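Local coordinates for protein NADP-dependent glyceraldehyde-3-phosphate dehydrogenase (Bacillus halodurans, PDB 3PRL) that probably oxidises glyceraldehyde 3-phosphate to 3-phosphoglycerate with NADP+ as coenzyme, as a non-phosphorylating member of the aldehyde dehydrogenase family, at residues Leu153-Ile159 against Ile232-Thr238; Asp82-Glu86 against Thr113-Arg118; Gln9-Asn13 against Leu193-Lys197. All coordinates share one frame; numbering follows the deposited sequence.

Contact 1: Leu153-Ile159 against Ile232-Thr238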
ATOM      1  N   LEU D 153       6.021  20.220  -3.916  1.00 21.74           N
ATOM      2  CA  LEU D 153       5.276  21.249  -4.635  1.00 21.70           C
ATOM      3  C   LEU D 153       6.128  22.518  -4.870  1.00 22.13           C
ATOM      4  O   LEU D 153       5.963  23.183  -5.896  1.00 22.10           O
ATOM      5  CB  LEU D 153       3.963  21.595  -3.897  1.00 21.54           C
ATOM      6  CG  LEU D 153       2.946  20.499  -3.551  1.00 18.83           C
ATOM      7  CD1 LEU D 153       2.119  20.909  -2.333  1.00 20.86           C
ATOM      8  CD2 LEU D 153       2.009  20.160  -4.735  1.00 20.96           C
ATOM      9  N   GLY D 154       7.043  22.836  -3.944  1.00 21.98           N
ATOM     10  CA  GLY D 154       7.831  24.083  -4.025  1.00 22.92           C
ATOM     11  C   GLY D 154       8.126  24.794  -2.701  1.00 23.70           C
ATOM     12  O   GLY D 154       8.800  24.253  -1.835  1.00 23.51           O
ATOM     13  N   VAL D 155       7.652  26.029  -2.568  1.00 24.29           N
ATOM     14  CA  VAL D 155       7.750  26.769  -1.313  1.00 24.93           C
ATOM     15  C   VAL D 155       6.427  26.661  -0.568  1.00 23.75           C
ATOM     16  O   VAL D 155       5.366  27.001  -1.115  1.00 24.31           O
ATOM     17  CB  VAL D 155       8.120  28.269  -1.548  1.00 26.06           C
ATOM     18  CG1 VAL D 155       8.206  29.009  -0.228  1.00 28.33           C
ATOM     19  CG2 VAL D 155       9.449  28.391  -2.278  1.00 28.73           C
ATOM     20  N   VAL D 156       6.487  26.178   0.669  1.00 22.37           N
ATOM     21  CA  VAL D 156       5.290  25.961   1.497  1.00 21.33           C
ATOM     22  C   VAL D 156       5.177  27.043   2.545  1.00 21.48           C
ATOM     23  O   VAL D 156       6.145  27.327   3.260  1.00 21.61           O
ATOM     24  CB  VAL D 156       5.280  24.528   2.158  1.00 21.33           C
ATOM     25  CG1 VAL D 156       4.240  24.391   3.268  1.00 19.84           C
ATOM     26  CG2 VAL D 156       5.035  23.450   1.092  1.00 20.00           C
ATOM     27  N   LEU D 157       3.996  27.658   2.625  1.00 21.39           N
ATOM     28  CA  LEU D 157       3.723  28.648   3.661  1.00 21.89           C
ATOM     29  C   LEU D 157       3.071  27.959   4.838  1.00 21.76           C
ATOM     30  O   LEU D 157       1.992  27.373   4.701  1.00 21.04           O
ATOM     31  CB  LEU D 157       2.829  29.785   3.138  1.00 21.89           C
ATOM     32  CG  LEU D 157       2.485  30.833   4.220  1.00 21.79           C
ATOM     33  CD1 LEU D 157       3.645  31.781   4.449  1.00 22.71           C
ATOM     34  CD2 LEU D 157       1.226  31.601   3.883  1.00 22.35           C
ATOM     35  N   ALA D 158       3.766  27.997   5.971  1.00 22.53           N
ATOM     36  CA  ALA D 158       3.311  27.400   7.216  1.00 22.54           C
ATOM     37  C   ALA D 158       2.973  28.520   8.171  1.00 23.72           C
ATOM     38  O   ALA D 158       3.830  29.369   8.485  1.00 24.65           O
ATOM     39  CB  ALA D 158       4.393  26.515   7.822  1.00 22.10           C
ATOM     40  N   ILE D 159       1.720  28.522   8.619  1.00 23.90           N
ATOM     41  CA  ILE D 159       1.215  29.549   9.520  1.00 24.93           C
ATOM     42  C   ILE D 159       0.681  28.856  10.761  1.00 24.93           C
ATOM     43  O   ILE D 159      -0.318  28.145  10.702  1.00 25.13           O
ATOM     44  CB  ILE D 159       0.093  30.396   8.868  1.00 25.38           C
ATOM     45  CG1 ILE D 159       0.372  30.627   7.372  1.00 22.62           C
ATOM     46  CG2 ILE D 159      -0.115  31.728   9.663  1.00 22.99           C
ATOM     47  CD1 ILE D 159      -0.906  30.971   6.561  1.00 25.45           C
ATOM     48  N   ILE D 232       4.024  31.245  -3.699  1.00 31.62           N
ATOM     49  CA  ILE D 232       3.580  30.216  -2.759  1.00 30.28           C
ATOM     50  C   ILE D 232       2.824  29.120  -3.508  1.00 30.19           C
ATOM     51  O   ILE D 232       1.886  29.398  -4.283  1.00 30.42           O
ATOM     52  CB  ILE D 232       2.676  30.819  -1.643  1.00 30.51           C
ATOM     53  CG1 ILE D 232       3.425  31.901  -0.830  1.00 31.62           C
ATOM     54  CG2 ILE D 232       2.076  29.726  -0.746  1.00 30.53           C
ATOM     55  CD1 ILE D 232       4.570  31.400   0.062  1.00 30.89           C
ATOM     56  N   ASP D 233       3.246  27.874  -3.281  1.00 29.03           N
ATOM     57  CA  ASP D 233       2.715  26.739  -4.006  1.00 28.37           C
ATOM     58  C   ASP D 233       1.856  25.869  -3.104  1.00 27.37           C
ATOM     59  O   ASP D 233       1.302  24.891  -3.562  1.00 27.21           O
ATOM     60  CB  ASP D 233       3.865  25.921  -4.608  1.00 28.36           C
ATOM     61  CG  ASP D 233       4.845  26.788  -5.374  1.00 28.48           C
ATOM     62  OD1 ASP D 233       4.531  27.160  -6.525  1.00 29.26           O
ATOM     63  OD2 ASP D 233       5.922  27.123  -4.818  1.00 29.30           O
ATOM     64  N   MET D 234       1.764  26.223  -1.818  1.00 27.08           N
ATOM     65  CA  MET D 234       0.953  25.490  -0.850  1.00 25.95           C
ATOM     66  C   MET D 234       0.824  26.246   0.470  1.00 24.40           C
ATOM     67  O   MET D 234       1.825  26.787   0.986  1.00 24.24           O
ATOM     68  CB  MET D 234       1.569  24.099  -0.595  1.00 27.71           C
ATOM     69  CG  MET D 234       0.669  23.094   0.127  1.00 21.10           C
ATOM     70  SD  MET D 234       0.943  22.945   1.911  1.00 27.63           S
ATOM     71  CE  MET D 234      -0.141  21.548   2.195  1.00 20.57           C
ATOM     72  N   ILE D 235      -0.396  26.265   1.019  1.00 22.96           N
ATOM     73  CA  ILE D 235      -0.648  26.843   2.344  1.00 23.14           C
ATOM     74  C   ILE D 235      -1.132  25.802   3.353  1.00 22.33           C
ATOM     75  O   ILE D 235      -2.053  25.051   3.065  1.00 22.58           O
ATOM     76  CB  ILE D 235      -1.696  28.028   2.319  1.00 23.92           C
ATOM     77  CG1 ILE D 235      -1.310  29.095   1.303  1.00 24.96           C
ATOM     78  CG2 ILE D 235      -1.875  28.656   3.720  1.00 24.65           C
ATOM     79  CD1 ILE D 235      -0.040  29.763   1.598  1.00 24.74           C
ATOM     80  N   THR D 236      -0.508  25.776   4.533  1.00 22.25           N
ATOM     81  CA  THR D 236      -1.029  24.998   5.667  1.00 22.50           C
ATOM     82  C   THR D 236      -1.200  25.836   6.932  1.00 23.38           C
ATOM     83  O   THR D 236      -0.248  26.419   7.461  1.00 23.63           O
ATOM     84  CB  THR D 236      -0.192  23.746   5.944  1.00 22.39           C
ATOM     85  OG1 THR D 236      -0.726  23.073   7.082  1.00 20.39           O
ATOM     86  CG2 THR D 236       1.292  24.099   6.165  1.00 20.84           C
ATOM     87  N   PHE D 237      -2.427  25.874   7.435  1.00 24.05           N
ATOM     88  CA  PHE D 237      -2.764  26.852   8.455  1.00 24.21           C
ATOM     89  C   PHE D 237      -3.578  26.253   9.578  1.00 24.05           C
ATOM     90  O   PHE D 237      -4.553  25.511   9.354  1.00 23.25           O
ATOM     91  CB  PHE D 237      -3.498  28.032   7.791  1.00 24.61           C
ATOM     92  CG  PHE D 237      -4.206  28.955   8.752  1.00 25.51           C
ATOM     93  CD1 PHE D 237      -3.581  30.103   9.223  1.00 25.29           C
ATOM     94  CD2 PHE D 237      -5.508  28.691   9.155  1.00 24.85           C
ATOM     95  CE1 PHE D 237      -4.245  30.976  10.105  1.00 26.27           C
ATOM     96  CE2 PHE D 237      -6.173  29.542  10.033  1.00 25.84           C
ATOM     97  CZ  PHE D 237      -5.541  30.691  10.501  1.00 25.54           C
ATOM     98  N   THR D 238      -3.166  26.598  10.797  1.00 24.24           N
ATOM     99  CA  THR D 238      -3.922  26.284  11.983  1.00 24.38           C
ATOM    100  C   THR D 238      -4.248  27.592  12.684  1.00 25.54           C
ATOM    101  O   THR D 238      -3.362  28.429  12.884  1.00 25.95           O
ATOM    102  CB  THR D 238      -3.126  25.381  12.930  1.00 23.82           C
ATOM    103  OG1 THR D 238      -2.786  24.170  12.254  1.00 25.06           O
ATOM    104  CG2 THR D 238      -3.928  25.065  14.151  1.00 25.47           C
TER
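Leu157 and Thr236 lie at the middle of a parallel ladder of backbone hydrogen bonds. Leu157 N binds Met234 O at 2.9 Å, and Leu157 O accepts Thr236 N. Two residues on, Ile159 uses its amide and its carbonyl in the same way, with Thr236 O and Thr238 N as partners. At the entry to the ladder the pattern changes: Val155 O takes Asp233 N, while Val155 N turns to the side chain, reaching Asp233 OD2 at 3.0 Å. OD2 takes this bond on its anti side, 15° out of the carboxylate plane. Met234 N is left buried without a partner.

The two strands adjoin each other in the Rossmann-like coenzyme-binding sheet of the aldehyde dehydrogenases, where 144-159 also pairs with 182-186, and 234-238 with 256-259.

Apolar contacts lie on both faces of the sheet. On one, Met234 turns at its second torsion (chi2 -98°), with SD 3.8 Å from Val156 CG1, and its CG meets Leu153 CD1 at 3.6 Å. On the other, Ile159 straddles two neighbours: its CD1 touches Ile235 CG2, and its CB approaches the edge of the Phe237 ring at CD1, 3.7 Å away. This second face is covered by helix 241-250, whose Ile247 touches Ile159, Ile235 and Phe237.

At the C-terminal end of 234-238, Thr238 OG1 is hydrogen-bonded to Lys172 and lies close to Glu259, the predicted active-site residue, while Phe237 borders Thr243, which binds NADP+.

Contact 2: Asp82-Glu86 against Thr113-Arg118; sequences DLLEE and TADIIR
Asp82-Glu86 and Thr113-Arg118 are turns of two helices that run almost antiparallel, at 170°, with their axes 9.0 Å apart. The backbones come nearest at Glu85 and Ala114, whose CA atoms are 6.3 Å apart, with the small methyl of Ala114 turned toward the opposing helix.

On one side of this line the packing is apolar. Leu84 CD1 meets Ile117 CD1 at 3.5 Å, the two side chains crossing at about a right angle, and the same methyl touches Thr113 CG2. The other side is a salt-bridge network gathered on Arg118. Glu85, extended with CG anti to N (chi1 -179°), brings OE2 to the guanidinium edge at NH2; the modelled separation is too short to be taken literally, and the hydrogen bond of this salt bridge is bent and weak. The carboxylate and guanidinium planes are 61° apart. Arg118 NH1 forms a further weak bond to Asp115 OD1 at 3.3 Å within its own helix, and NE lies 3.7 Å from Asp82 OD1, a long ion pair. Three carboxylates thus share one guanidinium, one on each nitrogen, probably offsetting their mutual repulsion.

Leu84 also packs on helix 192-204 and Ile117 on helix 167-178, so the arrangement is an antiparallel helix pair within the helical layer of the coenzyme-binding domain, apolar inside and salt-bridged at its rim.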
ATOM      1  N   ASP D  82      17.033  16.194  17.872  1.00 30.22           N
ATOM      2  CA  ASP D  82      17.995  16.030  18.965  1.00 32.39           C
ATOM      3  C   ASP D  82      18.236  17.342  19.711  1.00 32.72           C
ATOM      4  O   ASP D  82      18.160  17.384  20.941  1.00 33.53           O
ATOM      5  CB  ASP D  82      19.331  15.457  18.459  1.00 34.14           C
ATOM      6  CG  ASP D  82      19.170  14.130  17.719  1.00 33.02           C
ATOM      7  OD1 ASP D  82      18.051  13.574  17.665  1.00 33.27           O
ATOM      8  OD2 ASP D  82      20.179  13.639  17.178  1.00 34.32           O
ATOM      9  N   LEU D  83      18.524  18.403  18.964  1.00 32.46           N
ATOM     10  CA  LEU D  83      18.774  19.711  19.559  1.00 33.42           C
ATOM     11  C   LEU D  83      17.553  20.263  20.294  1.00 33.31           C
ATOM     12  O   LEU D  83      17.710  20.932  21.302  1.00 33.90           O
ATOM     13  CB  LEU D  83      19.273  20.731  18.520  1.00 33.37           C
ATOM     14  CG  LEU D  83      20.556  20.487  17.711  1.00 37.41           C
ATOM     15  CD1 LEU D  83      21.017  21.783  17.022  1.00 34.19           C
ATOM     16  CD2 LEU D  83      21.701  19.889  18.535  1.00 34.65           C
ATOM     17  N   LEU D  84      16.343  20.004  19.795  1.00 32.66           N
ATOM     18  CA  LEU D  84      15.149  20.463  20.519  1.00 33.06           C
ATOM     19  C   LEU D  84      15.031  19.747  21.876  1.00 34.46           C
ATOM     20  O   LEU D  84      14.901  20.381  22.917  1.00 34.54           O
ATOM     21  CB  LEU D  84      13.864  20.320  19.677  1.00 31.41           C
ATOM     22  CG  LEU D  84      13.706  21.146  18.383  1.00 30.78           C
ATOM     23  CD1 LEU D  84      12.490  20.710  17.537  1.00 30.37           C
ATOM     24  CD2 LEU D  84      13.644  22.635  18.617  1.00 31.41           C
ATOM     25  N   GLU D  85      15.118  18.424  21.850  1.00 35.93           N
ATOM     26  CA  GLU D  85      15.092  17.586  23.049  1.00 37.78           C
ATOM     27  C   GLU D  85      16.129  18.039  24.079  1.00 38.90           C
ATOM     28  O   GLU D  85      15.822  18.184  25.266  1.00 38.75           O
ATOM     29  CB  GLU D  85      15.370  16.157  22.617  1.00 39.05           C
ATOM     30  CG  GLU D  85      15.379  15.106  23.685  1.00 44.82           C
ATOM     31  CD  GLU D  85      15.360  13.737  23.043  1.00 39.32           C
ATOM     32  OE1 GLU D  85      16.441  13.118  22.932  1.00 45.06           O
ATOM     33  OE2 GLU D  85      14.275  13.311  22.594  1.00 43.97           O
ATOM     34  N   GLU D  86      17.354  18.250  23.599  1.00 39.90           N
ATOM     35  CA  GLU D  86      18.437  18.853  24.363  1.00 41.38           C
ATOM     36  C   GLU D  86      18.026  20.176  25.023  1.00 41.12           C
ATOM     37  O   GLU D  86      18.406  20.445  26.167  1.00 42.19           O
ATOM     38  CB  GLU D  86      19.650  19.060  23.442  1.00 42.71           C
ATOM     39  CG  GLU D  86      20.864  19.689  24.101  1.00 48.25           C
ATOM     40  CD  GLU D  86      22.086  19.726  23.192  1.00 44.30           C
ATOM     41  OE1 GLU D  86      22.390  18.699  22.540  1.00 48.62           O
ATOM     42  OE2 GLU D  86      22.751  20.786  23.147  1.00 49.30           O
ATOM     43  N   THR D 113       7.305  17.367  20.147  1.00 25.63           N
ATOM     44  CA  THR D 113       7.695  17.963  18.869  1.00 24.91           C
ATOM     45  C   THR D 113       8.828  17.172  18.202  1.00 23.78           C
ATOM     46  O   THR D 113       8.726  16.821  17.020  1.00 22.63           O
ATOM     47  CB  THR D 113       8.054  19.486  19.010  1.00 26.02           C
ATOM     48  OG1 THR D 113       6.863  20.260  19.191  1.00 24.99           O
ATOM     49  CG2 THR D 113       8.782  20.015  17.788  1.00 25.11           C
ATOM     50  N   ALA D 114       9.892  16.890  18.964  1.00 23.61           N
ATOM     51  CA  ALA D 114      11.029  16.096  18.464  1.00 23.64           C
ATOM     52  C   ALA D 114      10.600  14.691  18.088  1.00 23.52           C
ATOM     53  O   ALA D 114      11.116  14.102  17.137  1.00 23.23           O
ATOM     54  CB  ALA D 114      12.181  16.054  19.483  1.00 23.61           C
ATOM     55  N   ASP D 115       9.633  14.169  18.828  1.00 23.99           N
ATOM     56  CA  ASP D 115       9.039  12.884  18.511  1.00 23.96           C
ATOM     57  C   ASP D 115       8.300  12.912  17.177  1.00 23.28           C
ATOM     58  O   ASP D 115       8.395  11.947  16.406  1.00 23.50           O
ATOM     59  CB  ASP D 115       8.104  12.432  19.624  1.00 24.29           C
ATOM     60  CG  ASP D 115       8.848  12.024  20.886  1.00 28.52           C
ATOM     61  OD1 ASP D 115      10.087  11.809  20.843  1.00 25.26           O
ATOM     62  OD2 ASP D 115       8.178  11.906  21.927  1.00 25.06           O
ATOM     63  N   ILE D 116       7.580  14.003  16.899  1.00 22.24           N
ATOM     64  CA  ILE D 116       6.899  14.173  15.607  1.00 21.55           C
ATOM     65  C   ILE D 116       7.883  14.355  14.453  1.00 22.27           C
ATOM     66  O   ILE D 116       7.662  13.823  13.350  1.00 22.52           O
ATOM     67  CB  ILE D 116       5.878  15.356  15.609  1.00 20.81           C
ATOM     68  CG1 ILE D 116       4.611  14.979  16.375  1.00 21.43           C
ATOM     69  CG2 ILE D 116       5.453  15.712  14.203  1.00 21.28           C
ATOM     70  CD1 ILE D 116       3.940  16.189  17.068  1.00 20.82           C
ATOM     71  N   ILE D 117       8.954  15.099  14.696  1.00 22.50           N
ATOM     72  CA  ILE D 117       9.966  15.354  13.686  1.00 23.63           C
ATOM     73  C   ILE D 117      10.723  14.063  13.310  1.00 24.56           C
ATOM     74  O   ILE D 117      11.010  13.838  12.134  1.00 24.11           O
ATOM     75  CB  ILE D 117      10.932  16.478  14.138  1.00 25.02           C
ATOM     76  CG1 ILE D 117      10.188  17.824  14.207  1.00 24.47           C
ATOM     77  CG2 ILE D 117      12.181  16.572  13.242  1.00 24.81           C
ATOM     78  CD1 ILE D 117      10.881  18.847  15.036  1.00 25.46           C
ATOM     79  N   ARG D 118      11.034  13.217  14.297  1.00 25.20           N
ATOM     80  CA  ARG D 118      11.757  11.970  13.996  1.00 25.88           C
ATOM     81  C   ARG D 118      10.888  10.996  13.210  1.00 24.38           C
ATOM     82  O   ARG D 118      11.335  10.413  12.233  1.00 25.20           O
ATOM     83  CB  ARG D 118      12.308  11.327  15.266  1.00 27.81           C
ATOM     84  CG  ARG D 118      13.389  12.160  15.921  1.00 32.12           C
ATOM     85  CD  ARG D 118      14.293  11.307  16.749  1.00 29.34           C
ATOM     86  NE  ARG D 118      14.676  11.992  17.973  1.00 33.25           N
ATOM     87  CZ  ARG D 118      13.992  11.918  19.107  1.00 30.06           C
ATOM     88  NH1 ARG D 118      12.880  11.181  19.178  1.00 32.85           N
ATOM     89  NH2 ARG D 118      14.425  12.578  20.176  1.00 33.81           N
TER

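Contact 3: Gln9-Asn13 against Leu193-Lys197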
ATOM      1  N   GLN D   9      13.474  39.611  28.022  1.00 49.12           N
ATOM      2  CA  GLN D   9      14.929  39.615  27.705  1.00 49.66           C
ATOM      3  C   GLN D   9      15.274  38.782  26.461  1.00 48.68           C
ATOM      4  O   GLN D   9      16.282  38.070  26.440  1.00 48.82           O
ATOM      5  CB  GLN D   9      15.741  39.148  28.921  1.00 50.67           C
ATOM      6  CG  GLN D   9      15.319  37.800  29.513  1.00 51.19           C
ATOM      7  CD  GLN D   9      16.034  37.479  30.821  1.00 50.87           C
ATOM      8  OE1 GLN D   9      17.089  38.039  31.124  1.00 52.64           O
ATOM      9  NE2 GLN D   9      15.458  36.567  31.600  1.00 51.55           N
ATOM     10  N   PHE D  10      14.432  38.873  25.428  1.00 47.48           N
ATOM     11  CA  PHE D  10      14.691  38.181  24.167  1.00 46.35           C
ATOM     12  C   PHE D  10      14.228  39.014  22.980  1.00 45.06           C
ATOM     13  O   PHE D  10      13.123  38.858  22.465  1.00 43.35           O
ATOM     14  CB  PHE D  10      14.076  36.766  24.159  1.00 45.92           C
ATOM     15  CG  PHE D  10      14.334  35.981  22.890  1.00 46.69           C
ATOM     16  CD1 PHE D  10      15.580  36.017  22.258  1.00 45.91           C
ATOM     17  CD2 PHE D  10      13.339  35.176  22.350  1.00 44.64           C
ATOM     18  CE1 PHE D  10      15.817  35.287  21.095  1.00 46.74           C
ATOM     19  CE2 PHE D  10      13.570  34.430  21.189  1.00 45.45           C
ATOM     20  CZ  PHE D  10      14.812  34.488  20.559  1.00 44.67           C
ATOM     21  N   ASN D  11      15.092  39.931  22.577  1.00 45.44           N
ATOM     22  CA  ASN D  11      14.880  40.679  21.363  1.00 45.16           C
ATOM     23  C   ASN D  11      15.397  39.854  20.193  1.00 44.37           C
ATOM     24  O   ASN D  11      16.588  39.864  19.873  1.00 44.88           O
ATOM     25  CB  ASN D  11      15.533  42.052  21.486  1.00 46.28           C
ATOM     26  CG  ASN D  11      14.854  42.908  22.546  1.00 48.05           C
ATOM     27  OD1 ASN D  11      13.637  43.119  22.493  1.00 46.15           O
ATOM     28  ND2 ASN D  11      15.623  43.383  23.518  1.00 47.29           N
ATOM     29  N   ALA D  12      14.464  39.124  19.582  1.00 42.78           N
ATOM     30  CA  ALA D  12      14.759  38.093  18.601  1.00 41.79           C
ATOM     31  C   ALA D  12      14.909  38.636  17.188  1.00 41.34           C
ATOM     32  O   ALA D  12      14.241  39.602  16.799  1.00 41.66           O
ATOM     33  CB  ALA D  12      13.673  37.035  18.630  1.00 40.50           C
ATOM     34  N   ASN D  13      15.795  37.999  16.430  1.00 40.54           N
ATOM     35  CA  ASN D  13      15.928  38.265  15.013  1.00 39.99           C
ATOM     36  C   ASN D  13      15.228  37.181  14.167  1.00 38.95           C
ATOM     37  O   ASN D  13      14.870  36.101  14.679  1.00 38.10           O
ATOM     38  CB  ASN D  13      17.403  38.426  14.637  1.00 40.27           C
ATOM     39  CG  ASN D  13      17.910  39.880  14.797  1.00 42.20           C
ATOM     40  OD1 ASN D  13      17.266  40.732  15.429  1.00 41.28           O
ATOM     41  ND2 ASN D  13      19.078  40.154  14.215  1.00 41.91           N
ATOM     42  N   LEU D 193       8.279  34.153  19.615  1.00 27.55           N
ATOM     43  CA  LEU D 193       9.579  33.903  20.276  1.00 27.96           C
ATOM     44  C   LEU D 193       9.908  32.416  20.405  1.00 27.40           C
ATOM     45  O   LEU D 193      11.057  32.006  20.156  1.00 27.81           O
ATOM     46  CB  LEU D 193       9.690  34.557  21.657  1.00 28.52           C
ATOM     47  CG  LEU D 193       9.360  36.026  21.915  1.00 29.66           C
ATOM     48  CD1 LEU D 193       9.299  36.229  23.416  1.00 29.42           C
ATOM     49  CD2 LEU D 193      10.377  36.982  21.271  1.00 29.57           C
ATOM     50  N   SER D 194       8.918  31.623  20.824  1.00 26.23           N
ATOM     51  CA  SER D 194       9.087  30.175  20.944  1.00 26.14           C
ATOM     52  C   SER D 194       9.369  29.546  19.580  1.00 26.28           C
ATOM     53  O   SER D 194      10.288  28.752  19.450  1.00 26.69           O
ATOM     54  CB  SER D 194       7.886  29.511  21.622  1.00 25.62           C
ATOM     55  OG  SER D 194       7.718  29.968  22.959  1.00 30.73           O
ATOM     56  N   GLY D 195       8.590  29.913  18.565  1.00 26.50           N
ATOM     57  CA  GLY D 195       8.876  29.482  17.193  1.00 26.44           C
ATOM     58  C   GLY D 195      10.246  29.919  16.670  1.00 26.99           C
ATOM     59  O   GLY D 195      10.872  29.184  15.907  1.00 27.20           O
ATOM     60  N   ILE D 196      10.724  31.106  17.055  1.00 27.58           N
ATOM     61  CA  ILE D 196      12.052  31.531  16.599  1.00 28.27           C
ATOM     62  C   ILE D 196      13.111  30.619  17.222  1.00 28.86           C
ATOM     63  O   ILE D 196      13.958  30.073  16.506  1.00 29.16           O
ATOM     64  CB  ILE D 196      12.334  33.053  16.803  1.00 29.30           C
ATOM     65  CG1 ILE D 196      11.404  33.916  15.921  1.00 28.70           C
ATOM     66  CG2 ILE D 196      13.755  33.389  16.435  1.00 29.48           C
ATOM     67  CD1 ILE D 196      11.338  35.408  16.372  1.00 29.71           C
ATOM     68  N   LYS D 197      13.021  30.408  18.537  1.00 29.39           N
ATOM     69  CA  LYS D 197      13.904  29.473  19.246  1.00 30.17           C
ATOM     70  C   LYS D 197      13.840  28.069  18.658  1.00 28.80           C
ATOM     71  O   LYS D 197      14.855  27.398  18.561  1.00 29.09           O
ATOM     72  CB  LYS D 197      13.604  29.421  20.756  1.00 31.16           C
ATOM     73  CG  LYS D 197      14.137  30.595  21.554  1.00 33.85           C
ATOM     74  CD  LYS D 197      15.654  30.573  21.641  1.00 32.79           C
ATOM     75  CE  LYS D 197      16.207  31.851  22.241  1.00 35.31           C
ATOM     76  NZ  LYS D 197      17.666  31.944  21.991  1.00 34.33           N
TER
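Leu193 O is approached by two groups: Lys197 N, which gives it the helical hydrogen bond at 3.0 Å, and the edge of the Phe10 ring. Leu193 O lies in the plane of that ring, 3.6 Å from Phe10 CE2. The second approach puts the polarised C-H rim of the aromatic ring against a carbonyl oxygen. No hydrogen bond spans the two segments, and the remainder of the contact is largely apolar.

Phe10 has the largest part in it. Its first torsion (chi1 -179°) swings the ring away from the backbone N, and the ring reaches from its strand to the helix, where Lys197 lies over one face. The lysine chain is bent at its second torsion (chi2 -70°), which lays its methylene groups along the ring. Lys197 CE stands 3.8 Å from the centroid of the Phe10 ring and 26° off the normal, a CH-pi contact. The closest ring atom to Lys197 CE is Phe10 CZ, at 3.4 Å. NZ, beyond it, makes a long, weak ion pair with Glu200. The opposite face of the ring is taken by Ala12 CB, near the rim, so the ring is sandwiched between a near neighbour in its own segment and the lysine. Leu193 CD2 comes obliquely to Phe10 CD2, 3.6 Å away, and also touches the backbone at Phe10 O.

Farther along, Ala12 CB packs on Ile196 CD1 at 3.6 Å. Ile196 CG2 lies 3.4 Å from Asn13 O, a carbonyl that is buried here without a polar partner.

Strand 10-16, paired with strand 39-44, thus rests on the start of helix 192-204; Leu40 and Ile43 of that second strand extend the apolar layer over Leu193 and Ile196, while Leu94 of helix 88-98 touches both Leu193 and Lys197.

Overall arrangement
From the N terminus, 9-13 opens contact 3, which closes only at 193-197. Within that long span contact 2 opens and closes completely, bringing 113-118 back on 82-86 across 26 residues. Contact 1 opens later, at 153-159, still within the span of contact 3, and closes at 232-238 beyond it, so contacts 1 and 3 cross along the chain. None of the three touches another, but helix 192-204 links two of them: it carries 193-197 and also packs on Leu84. Together they join the N-terminal small sheet, the helical layer and the central coenzyme-binding sheet; helix 167-178 touches both contact 2, through Ala170, and contact 1, through Lys172.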